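Local coordinates for ABC transporter, ATP binding protein (Sulfolobus solfataricus, PDB 1OXX) that hydrolyses ATP to power glucose uptake, as the energy-coupling ATP-binding subunit of the GlcSTUV ABC transporter, at residues A[24-27]-A[33-36]; A[59-64]-A[70-75]; A[211-214]-A[219-222]. The protein carries 1 engineered substitution. All blocks are in the same frame, centred on the assembly; numbering follows the deposited sequence.

Contact 1: A[24-27]-A[33-36]; sequences VNIN and RFGI
Ile26 and Phe34 meet where the two sheets of the ABC-ATPase domain face each other: Ile26 belongs to antiparallel strand 18-28, Phe34 to strand 33-37 of the mixed sheet in the P-loop NTPase core. Side chains alone make the contact, since no hydrogen bond joins 24-27 to 33-36. Packing is closest at the far end of the ring, where Ile26 CG2 lies 3.7 Å from Phe34 CZ and 4.0 Å from Phe34 CE1. Phe34 has CG anti to the backbone N (chi1 -163°), which swings the ring out towards Ile26. The other branch of Ile26 is more loosely engaged, its CD1 standing 4.3 Å from Ile36 CD1. Phe47 of helix 41-52 touches both Ile26 and Ile36, and Leu195 of strand 193-198 packs against Phe34 and Ile36. The solvent side belongs to Asn27, whose CB points away from 33-36; its backbone O accepts a hydrogen bond from Arg210 NH2. Within strand 33-37, Ile36 CD1 lies at the edge of the ring, in its plane, 3.6 Å from Phe34 CE2.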
ATOM      1  N   VAL A  24      16.115  -5.232  -7.924  1.00  6.28           N
ATOM      2  CA  VAL A  24      14.951  -5.763  -7.237  1.00  6.59           C
ATOM      3  C   VAL A  24      14.798  -7.251  -7.514  1.00  6.22           C
ATOM      4  O   VAL A  24      14.815  -7.690  -8.666  1.00  6.53           O
ATOM      5  CB  VAL A  24      13.682  -5.022  -7.647  1.00  7.37           C
ATOM      6  CG1 VAL A  24      12.460  -5.664  -7.019  1.00  9.33           C
ATOM      7  CG2 VAL A  24      13.769  -3.558  -7.270  1.00 10.49           C
ATOM      8  N   ASN A  25      14.666  -8.028  -6.449  1.00  4.14           N
ATOM      9  CA  ASN A  25      14.502  -9.465  -6.546  1.00  6.53           C
ATOM     10  C   ASN A  25      13.278  -9.933  -5.745  1.00  6.39           C
ATOM     11  O   ASN A  25      13.222  -9.743  -4.530  1.00  7.14           O
ATOM     12  CB  ASN A  25      15.747 -10.178  -6.037  1.00  5.62           C
ATOM     13  CG  ASN A  25      16.917 -10.058  -6.999  1.00  6.74           C
ATOM     14  OD1 ASN A  25      16.955 -10.749  -8.010  1.00  7.87           O
ATOM     15  ND2 ASN A  25      17.858  -9.152  -6.700  1.00  8.73           N
ATOM     16  N   ILE A  26      12.296 -10.517  -6.434  1.00  4.74           N
ATOM     17  CA  ILE A  26      11.085 -11.042  -5.817  1.00  7.51           C
ATOM     18  C   ILE A  26      10.616 -12.243  -6.604  1.00  4.77           C
ATOM     19  O   ILE A  26      10.666 -12.227  -7.829  1.00  5.07           O
ATOM     20  CB  ILE A  26       9.916 -10.035  -5.868  1.00  6.98           C
ATOM     21  CG1 ILE A  26      10.354  -8.618  -5.564  1.00 11.55           C
ATOM     22  CG2 ILE A  26       8.815 -10.470  -4.918  1.00  8.86           C
ATOM     23  CD1 ILE A  26       9.255  -7.595  -5.835  1.00 13.60           C
ATOM     24  N   ASN A  27      10.197 -13.285  -5.890  1.00  3.85           N
ATOM     25  CA  ASN A  27       9.563 -14.447  -6.496  1.00  3.67           C
ATOM     26  C   ASN A  27       8.124 -14.465  -6.002  1.00  5.16           C
ATOM     27  O   ASN A  27       7.865 -14.761  -4.821  1.00  6.97           O
ATOM     28  CB  ASN A  27      10.251 -15.761  -6.112  1.00  6.24           C
ATOM     29  CG  ASN A  27      11.722 -15.798  -6.483  1.00  7.31           C
ATOM     30  OD1 ASN A  27      12.128 -15.293  -7.533  1.00  7.20           O
ATOM     31  ND2 ASN A  27      12.530 -16.456  -5.642  1.00  6.04           N
ATOM     32  N   ARG A  33      -1.361 -12.872  -3.504  1.00  7.47           N
ATOM     33  CA  ARG A  33      -1.758 -11.480  -3.426  1.00  9.65           C
ATOM     34  C   ARG A  33      -0.560 -10.732  -2.850  1.00  7.92           C
ATOM     35  O   ARG A  33      -0.260 -10.837  -1.651  1.00  8.91           O
ATOM     36  CB  ARG A  33      -2.992 -11.323  -2.534  1.00  9.63           C
ATOM     37  CG  ARG A  33      -4.222 -12.057  -3.064  0.50 12.91           C
ATOM     38  CD  ARG A  33      -5.441 -11.983  -2.152  0.50  5.89           C
ATOM     39  NE  ARG A  33      -5.099 -11.619  -0.779  0.50 29.69           N
ATOM     40  CZ  ARG A  33      -5.992 -11.408   0.182  0.50 24.04           C
ATOM     41  NH1 ARG A  33      -7.288 -11.545  -0.067  0.50 29.62           N
ATOM     42  NH2 ARG A  33      -5.590 -11.065   1.398  0.50 20.39           N
ATOM     43  N   PHE A  34       0.155 -10.044  -3.729  1.00  5.96           N
ATOM     44  CA  PHE A  34       1.365  -9.331  -3.384  1.00  6.84           C
ATOM     45  C   PHE A  34       1.175  -7.837  -3.506  1.00  7.26           C
ATOM     46  O   PHE A  34       0.585  -7.351  -4.460  1.00  8.56           O
ATOM     47  CB  PHE A  34       2.520  -9.772  -4.279  1.00  9.21           C
ATOM     48  CG  PHE A  34       3.867  -9.403  -3.757  1.00  7.55           C
ATOM     49  CD1 PHE A  34       4.542 -10.251  -2.900  1.00  8.45           C
ATOM     50  CD2 PHE A  34       4.473  -8.224  -4.116  1.00  8.76           C
ATOM     51  CE1 PHE A  34       5.768  -9.921  -2.419  1.00  9.19           C
ATOM     52  CE2 PHE A  34       5.716  -7.884  -3.616  1.00 11.43           C
ATOM     53  CZ  PHE A  34       6.357  -8.742  -2.772  1.00 10.53           C
ATOM     54  N   GLY A  35       1.676  -7.108  -2.531  1.00  6.99           N
ATOM     55  CA  GLY A  35       1.618  -5.665  -2.587  1.00  5.39           C
ATOM     56  C   GLY A  35       2.980  -4.995  -2.552  1.00  8.00           C
ATOM     57  O   GLY A  35       3.959  -5.565  -2.077  1.00  8.30           O
ATOM     58  N   ILE A  36       3.033  -3.773  -3.076  1.00  6.81           N
ATOM     59  CA  ILE A  36       4.209  -2.931  -2.964  1.00  7.53           C
ATOM     60  C   ILE A  36       3.795  -1.586  -2.347  1.00  7.64           C
ATOM     61  O   ILE A  36       2.825  -0.945  -2.807  1.00  9.06           O
ATOM     62  CB  ILE A  36       4.876  -2.692  -4.349  1.00 10.30           C
ATOM     63  CG1 ILE A  36       5.380  -3.999  -4.986  1.00 14.78           C
ATOM     64  CG2 ILE A  36       6.007  -1.731  -4.217  1.00 15.18           C
ATOM     65  CD1 ILE A  36       6.665  -4.505  -4.404  1.00 23.19           C
TER

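Contact 2: A[59-64]-A[70-75]; sequences TGELYF and ASNGKL
Asn72 turns its amide across Glu61 and Gly60, and both ends of that amide are used. Its ND2 donates to Glu61 OE2 at 2.9 Å, reaching the anti lone pair of that oxygen, with carboxylate and amide planes 41° apart. Glu61 comes within range because its chain bends at chi2 (85°), which brings the carboxylate to the Asn72 amide. The same ND2 donates to Ser71 OG, 3.0 Å away. At the opposite end, Asn72 OD1 accepts from Gly60 N at 2.9 Å; the donor stands above the carbonyl plane, 60° out of it. The Thr59 side chain crosses Asn72 at about a right angle, CB lying 3.7 Å from Asn72 OD1. The Leu62 N to Ala70 O bond pairs the strands of beta hairpin 61-64/67-71 in the antiparallel sheet of the ATPase domain, and Asn72 N bonds to Gly60 O nearer the turn. The chain then reverses through a type I' turn from Ser71 to Lys74, with Asn72 and Gly73 at its centre. On the face of Leu62 and Ala70 the contact is apolar, and Leu62 continues onto helix 41-52. With an alanine at Glu61, Asn72 ND2 would probably lose its carboxylate mate and the amide would be freer to turn. The chemistry implies an amide fixed in rotation by two donor bonds and one acceptor bond, its negative partner probably polarising the N-H it receives.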
ATOM      1  N   THR A  59      18.400  -3.304 -16.766  1.00  6.88           N
ATOM      2  CA  THR A  59      19.186  -4.504 -16.578  1.00  7.63           C
ATOM      3  C   THR A  59      18.360  -5.467 -15.750  1.00  8.07           C
ATOM      4  O   THR A  59      17.437  -5.056 -15.023  1.00  7.10           O
ATOM      5  CB  THR A  59      20.531  -4.213 -15.919  1.00 10.98           C
ATOM      6  OG1 THR A  59      20.322  -3.511 -14.697  1.00  9.25           O
ATOM      7  CG2 THR A  59      21.338  -3.269 -16.775  1.00 14.30           C
ATOM      8  N   GLY A  60      18.657  -6.752 -15.890  1.00  6.95           N
ATOM      9  CA  GLY A  60      17.909  -7.785 -15.196  1.00  5.39           C
ATOM     10  C   GLY A  60      16.852  -8.448 -16.065  1.00  6.89           C
ATOM     11  O   GLY A  60      16.623  -8.066 -17.214  1.00  6.59           O
ATOM     12  N   GLU A  61      16.158  -9.412 -15.474  1.00  6.55           N
ATOM     13  CA  GLU A  61      15.226 -10.251 -16.209  1.00  6.37           C
ATOM     14  C   GLU A  61      13.895 -10.439 -15.488  1.00  3.28           C
ATOM     15  O   GLU A  61      13.841 -10.425 -14.261  1.00  6.11           O
ATOM     16  CB  GLU A  61      15.875 -11.618 -16.428  1.00  7.35           C
ATOM     17  CG  GLU A  61      17.213 -11.545 -17.166  1.00  9.56           C
ATOM     18  CD  GLU A  61      18.406 -11.282 -16.255  1.00 16.48           C
ATOM     19  OE1 GLU A  61      18.469 -11.867 -15.150  1.00 18.29           O
ATOM     20  OE2 GLU A  61      19.295 -10.499 -16.651  1.00 22.18           O
ATOM     21  N   LEU A  62      12.844 -10.659 -16.268  1.00  4.05           N
ATOM     22  CA  LEU A  62      11.508 -10.882 -15.735  1.00  3.33           C
ATOM     23  C   LEU A  62      10.913 -12.112 -16.393  1.00  5.78           C
ATOM     24  O   LEU A  62      10.921 -12.206 -17.613  1.00  5.27           O
ATOM     25  CB  LEU A  62      10.644  -9.661 -16.027  1.00  4.80           C
ATOM     26  CG  LEU A  62       9.182  -9.713 -15.569  1.00  4.15           C
ATOM     27  CD1 LEU A  62       9.105  -9.780 -14.062  1.00  4.60           C
ATOM     28  CD2 LEU A  62       8.402  -8.515 -16.089  1.00  4.66           C
ATOM     29  N   TYR A  63      10.428 -13.050 -15.584  1.00  4.91           N
ATOM     30  CA  TYR A  63       9.841 -14.293 -16.074  1.00  3.56           C
ATOM     31  C   TYR A  63       8.401 -14.436 -15.602  1.00  4.47           C
ATOM     32  O   TYR A  63       8.092 -14.115 -14.459  1.00  4.95           O
ATOM     33  CB  TYR A  63      10.621 -15.508 -15.548  1.00  6.13           C
ATOM     34  CG  TYR A  63      12.063 -15.543 -15.961  1.00  8.42           C
ATOM     35  CD1 TYR A  63      13.015 -14.812 -15.271  1.00  7.33           C
ATOM     36  CD2 TYR A  63      12.479 -16.304 -17.044  1.00 12.75           C
ATOM     37  CE1 TYR A  63      14.333 -14.845 -15.641  1.00  9.60           C
ATOM     38  CE2 TYR A  63      13.805 -16.335 -17.417  1.00 12.29           C
ATOM     39  CZ  TYR A  63      14.718 -15.596 -16.711  1.00 10.05           C
ATOM     40  OH  TYR A  63      16.057 -15.607 -17.058  1.00 23.36           O
ATOM     41  N   PHE A  64       7.546 -14.959 -16.474  1.00  5.05           N
ATOM     42  CA  PHE A  64       6.179 -15.345 -16.124  1.00  5.74           C
ATOM     43  C   PHE A  64       6.210 -16.852 -16.269  1.00  6.37           C
ATOM     44  O   PHE A  64       6.428 -17.359 -17.365  1.00  7.26           O
ATOM     45  CB  PHE A  64       5.152 -14.723 -17.087  1.00  8.21           C
ATOM     46  CG  PHE A  64       4.757 -13.304 -16.754  1.00  4.73           C
ATOM     47  CD1 PHE A  64       5.653 -12.390 -16.235  1.00  8.35           C
ATOM     48  CD2 PHE A  64       3.458 -12.879 -16.994  1.00  5.53           C
ATOM     49  CE1 PHE A  64       5.246 -11.066 -15.962  1.00  6.95           C
ATOM     50  CE2 PHE A  64       3.063 -11.580 -16.693  1.00  6.86           C
ATOM     51  CZ  PHE A  64       3.966 -10.677 -16.191  1.00  6.07           C
ATOM     52  N   ALA A  70      10.950 -10.153 -20.483  1.00  4.83           N
ATOM     53  CA  ALA A  70      11.737  -8.942 -20.694  1.00  6.68           C
ATOM     54  C   ALA A  70      13.125  -9.148 -20.121  1.00  7.81           C
ATOM     55  O   ALA A  70      13.295  -9.864 -19.140  1.00  6.08           O
ATOM     56  CB  ALA A  70      11.060  -7.742 -20.060  1.00  6.25           C
ATOM     57  N   SER A  71      14.124  -8.514 -20.727  1.00  6.86           N
ATOM     58  CA  SER A  71      15.497  -8.747 -20.316  1.00  9.07           C
ATOM     59  C   SER A  71      16.421  -7.659 -20.818  1.00  7.84           C
ATOM     60  O   SER A  71      16.485  -7.387 -22.024  1.00 11.08           O
ATOM     61  CB  SER A  71      15.986 -10.088 -20.884  1.00 13.97           C
ATOM     62  OG  SER A  71      17.358 -10.306 -20.608  1.00 14.76           O
ATOM     63  N   ASN A  72      17.114  -7.024 -19.887  1.00  9.03           N
ATOM     64  CA  ASN A  72      18.165  -6.091 -20.231  1.00  7.59           C
ATOM     65  C   ASN A  72      17.864  -5.141 -21.402  1.00 11.08           C
ATOM     66  O   ASN A  72      18.583  -5.092 -22.410  1.00 12.35           O
ATOM     67  CB  ASN A  72      19.444  -6.906 -20.442  1.00  9.00           C
ATOM     68  CG  ASN A  72      19.850  -7.655 -19.173  1.00 10.47           C
ATOM     69  OD1 ASN A  72      20.369  -7.063 -18.240  1.00 10.82           O
ATOM     70  ND2 ASN A  72      19.566  -8.951 -19.120  1.00 15.06           N
ATOM     71  N   GLY A  73      16.792  -4.371 -21.249  1.00  8.10           N
ATOM     72  CA  GLY A  73      16.424  -3.355 -22.216  1.00  9.65           C
ATOM     73  C   GLY A  73      15.562  -3.826 -23.375  1.00 10.00           C
ATOM     74  O   GLY A  73      15.153  -3.017 -24.220  1.00 12.66           O
ATOM     75  N   LYS A  74      15.275  -5.125 -23.414  1.00  9.98           N
ATOM     76  CA  LYS A  74      14.479  -5.712 -24.492  1.00  9.38           C
ATOM     77  C   LYS A  74      13.134  -6.258 -24.035  1.00  8.46           C
ATOM     78  O   LYS A  74      13.064  -7.026 -23.071  1.00  9.24           O
ATOM     79  CB  LYS A  74      15.253  -6.829 -25.143  1.00 10.07           C
ATOM     80  N   LEU A  75      12.085  -5.904 -24.769  1.00  7.07           N
ATOM     81  CA  LEU A  75      10.750  -6.425 -24.512  1.00  6.18           C
ATOM     82  C   LEU A  75      10.658  -7.706 -25.318  1.00 13.04           C
ATOM     83  O   LEU A  75      10.851  -7.681 -26.536  1.00 14.59           O
ATOM     84  CB  LEU A  75       9.692  -5.426 -24.951  1.00  8.75           C
ATOM     85  CG  LEU A  75       8.236  -5.820 -24.701  1.00 10.67           C
ATOM     86  CD1 LEU A  75       7.956  -5.978 -23.205  1.00 10.25           C
ATOM     87  CD2 LEU A  75       7.293  -4.805 -25.329  1.00 14.54           C
TER

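Contact 3: A[211-214]-A[219-222]; sequences VGVL and LVQV
Val213 supplies both backbone hydrogen bonds between 211-214 and 219-222. Its N donates to Gln221 O at 3.0 Å, and its O accepts from Val220 N at 2.9 Å. Weaker CA-H...O contacts run beside them: Val222 CA is 3.3 Å from Val211 O, Gly212 CA is 3.4 Å from Gln221 O, and Leu219 CA approaches Val213 O in the same way.

The pairing identifies the motif as an antiparallel beta hairpin, strands 210-215 and 218-223, at the edge of the mixed sheet of the ATPase domain. Its register is uneven. Gly212 pairs with Val222 and Leu214 with Leu219, so two steps on one strand match three on the other, and the extra residue makes a beta bulge at Val220 and Gln221, where the Val220 psi of -18° breaks the extended course.

Apolar contacts fall on both faces and at the bulge. On the face of Leu214 and Leu219, Leu219 has CG anti to the backbone N (chi1 -170°), carrying CD1 over the bare Gly212 CA at 3.8 Å; a CB on Gly212 would collide with this methyl. Val222 CG2 covers the same glycine from 4.1 Å. At the bulge, Val220 CG2 lies 4.2 Å from Val213 CB; apart from these apolar pairs, the same Val220 methyl approaches the carbonyl oxygen Val213 O at 3.4 Å. On the other face, Val213 is buried beneath Leu228 of helix 225-230 and Val237 and Leu240 of helix 235-241.

Polar side-chain bonding leaves the hairpin altogether. Gln221, extended at chi1 and chi2, directs its amide to the chain between those helices, OE1 accepting from Val233 N and NE2 donating to Asn231 O.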
ATOM      1  N   VAL A 211       3.907  -8.270   1.328  1.00  6.24           N
ATOM      2  CA  VAL A 211       4.191  -6.945   0.809  1.00  6.86           C
ATOM      3  C   VAL A 211       5.668  -6.647   0.823  1.00  6.49           C
ATOM      4  O   VAL A 211       6.394  -7.037   1.742  1.00  7.02           O
ATOM      5  CB  VAL A 211       3.533  -5.853   1.674  1.00  8.86           C
ATOM      6  CG1 VAL A 211       3.250  -6.191   3.161  0.50  9.89           C
ATOM      7  CG2 VAL A 211       3.752  -4.391   1.207  0.50  1.40           C
ATOM      8  N   GLY A 212       6.117  -5.977  -0.233  1.00  5.82           N
ATOM      9  CA  GLY A 212       7.461  -5.476  -0.297  1.00  6.03           C
ATOM     10  C   GLY A 212       7.419  -3.964  -0.191  1.00  6.68           C
ATOM     11  O   GLY A 212       6.489  -3.300  -0.682  1.00  7.64           O
ATOM     12  N   VAL A 213       8.411  -3.410   0.481  1.00  5.50           N
ATOM     13  CA  VAL A 213       8.494  -1.977   0.638  1.00  4.64           C
ATOM     14  C   VAL A 213       9.680  -1.435  -0.140  1.00  5.28           C
ATOM     15  O   VAL A 213      10.823  -1.870   0.044  1.00  7.64           O
ATOM     16  CB  VAL A 213       8.639  -1.609   2.109  1.00  7.07           C
ATOM     17  CG1 VAL A 213       8.650  -0.111   2.270  1.00  7.63           C
ATOM     18  CG2 VAL A 213       7.506  -2.237   2.898  1.00 10.60           C
ATOM     19  N   LEU A 214       9.392  -0.465  -0.997  1.00  5.61           N
ATOM     20  CA  LEU A 214      10.390   0.156  -1.859  1.00  5.21           C
ATOM     21  C   LEU A 214      10.813   1.531  -1.329  1.00 10.16           C
ATOM     22  O   LEU A 214       9.965   2.411  -1.171  1.00 13.91           O
ATOM     23  CB  LEU A 214       9.810   0.359  -3.262  1.00  9.52           C
ATOM     24  CG  LEU A 214      10.143  -0.686  -4.334  0.50 25.06           C
ATOM     25  CD1 LEU A 214      10.635  -1.982  -3.718  0.50 22.35           C
ATOM     26  CD2 LEU A 214       8.964  -0.938  -5.275  0.50 20.07           C
ATOM     27  N   LEU A 219      14.222  -2.544  -2.610  1.00  7.21           N
ATOM     28  CA  LEU A 219      13.315  -3.337  -1.810  1.00  6.93           C
ATOM     29  C   LEU A 219      14.001  -3.559  -0.471  1.00  9.72           C
ATOM     30  O   LEU A 219      15.013  -4.272  -0.398  1.00 10.98           O
ATOM     31  CB  LEU A 219      13.080  -4.660  -2.518  1.00 13.53           C
ATOM     32  CG  LEU A 219      11.991  -5.552  -1.978  1.00 19.48           C
ATOM     33  CD1 LEU A 219      10.646  -4.906  -2.221  1.00 19.31           C
ATOM     34  CD2 LEU A 219      12.086  -6.903  -2.674  1.00 19.40           C
ATOM     35  N   VAL A 220      13.480  -2.928   0.579  1.00  6.25           N
ATOM     36  CA  VAL A 220      14.162  -2.913   1.868  1.00  5.20           C
ATOM     37  C   VAL A 220      13.616  -3.909   2.884  1.00  6.65           C
ATOM     38  O   VAL A 220      14.306  -4.242   3.852  1.00  6.75           O
ATOM     39  CB  VAL A 220      14.176  -1.489   2.477  1.00  4.89           C
ATOM     40  CG1 VAL A 220      14.966  -0.508   1.597  1.00  7.34           C
ATOM     41  CG2 VAL A 220      12.797  -0.967   2.706  1.00  7.30           C
ATOM     42  N   GLN A 221      12.394  -4.397   2.666  1.00  5.80           N
ATOM     43  CA  GLN A 221      11.791  -5.397   3.539  1.00  4.29           C
ATOM     44  C   GLN A 221      10.640  -6.062   2.806  1.00  6.87           C
ATOM     45  O   GLN A 221       9.962  -5.437   1.977  1.00  6.39           O
ATOM     46  CB  GLN A 221      11.274  -4.760   4.841  1.00  5.03           C
ATOM     47  CG  GLN A 221      10.784  -5.777   5.868  1.00  4.67           C
ATOM     48  CD  GLN A 221      10.532  -5.175   7.238  1.00  5.73           C
ATOM     49  OE1 GLN A 221      10.645  -3.949   7.433  1.00  5.60           O
ATOM     50  NE2 GLN A 221      10.181  -6.031   8.202  1.00  7.51           N
ATOM     51  N   VAL A 222      10.460  -7.348   3.061  1.00  5.08           N
ATOM     52  CA  VAL A 222       9.388  -8.108   2.476  1.00  4.78           C
ATOM     53  C   VAL A 222       8.804  -8.971   3.564  1.00  7.22           C
ATOM     54  O   VAL A 222       9.542  -9.620   4.298  1.00  9.51           O
ATOM     55  CB  VAL A 222       9.901  -9.057   1.374  1.00  6.19           C
ATOM     56  CG1 VAL A 222       8.794 -10.050   0.957  1.00 10.36           C
ATOM     57  CG2 VAL A 222      10.403  -8.266   0.222  1.00  7.27           C
TER

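Overall arrangement
Contacts 1 and 3 adjoin, with centres about 8 Å apart. Strands 33-37 and 210-215 are neighbours in the mixed sheet, where Gly35 O and Gly212 N, 2.9 Å apart, probably form a hydrogen bond, and Asn25 O lies 3.6 Å from Leu219 CD2. Contact 2 shares the antiparallel sheet with strand 18-28 of contact 1; its centre is about 16 Å from that of contact 1 and about 21 Å from that of contact 3, and it touches neither. Contacts 1 and 3 are also the ones near the inferred ATP site: the side chains of Ile36 and Leu214 lie about 4 and 5 Å from that of Lys44 in the probable P-loop, whereas Leu62 is about 11 Å from Thr46.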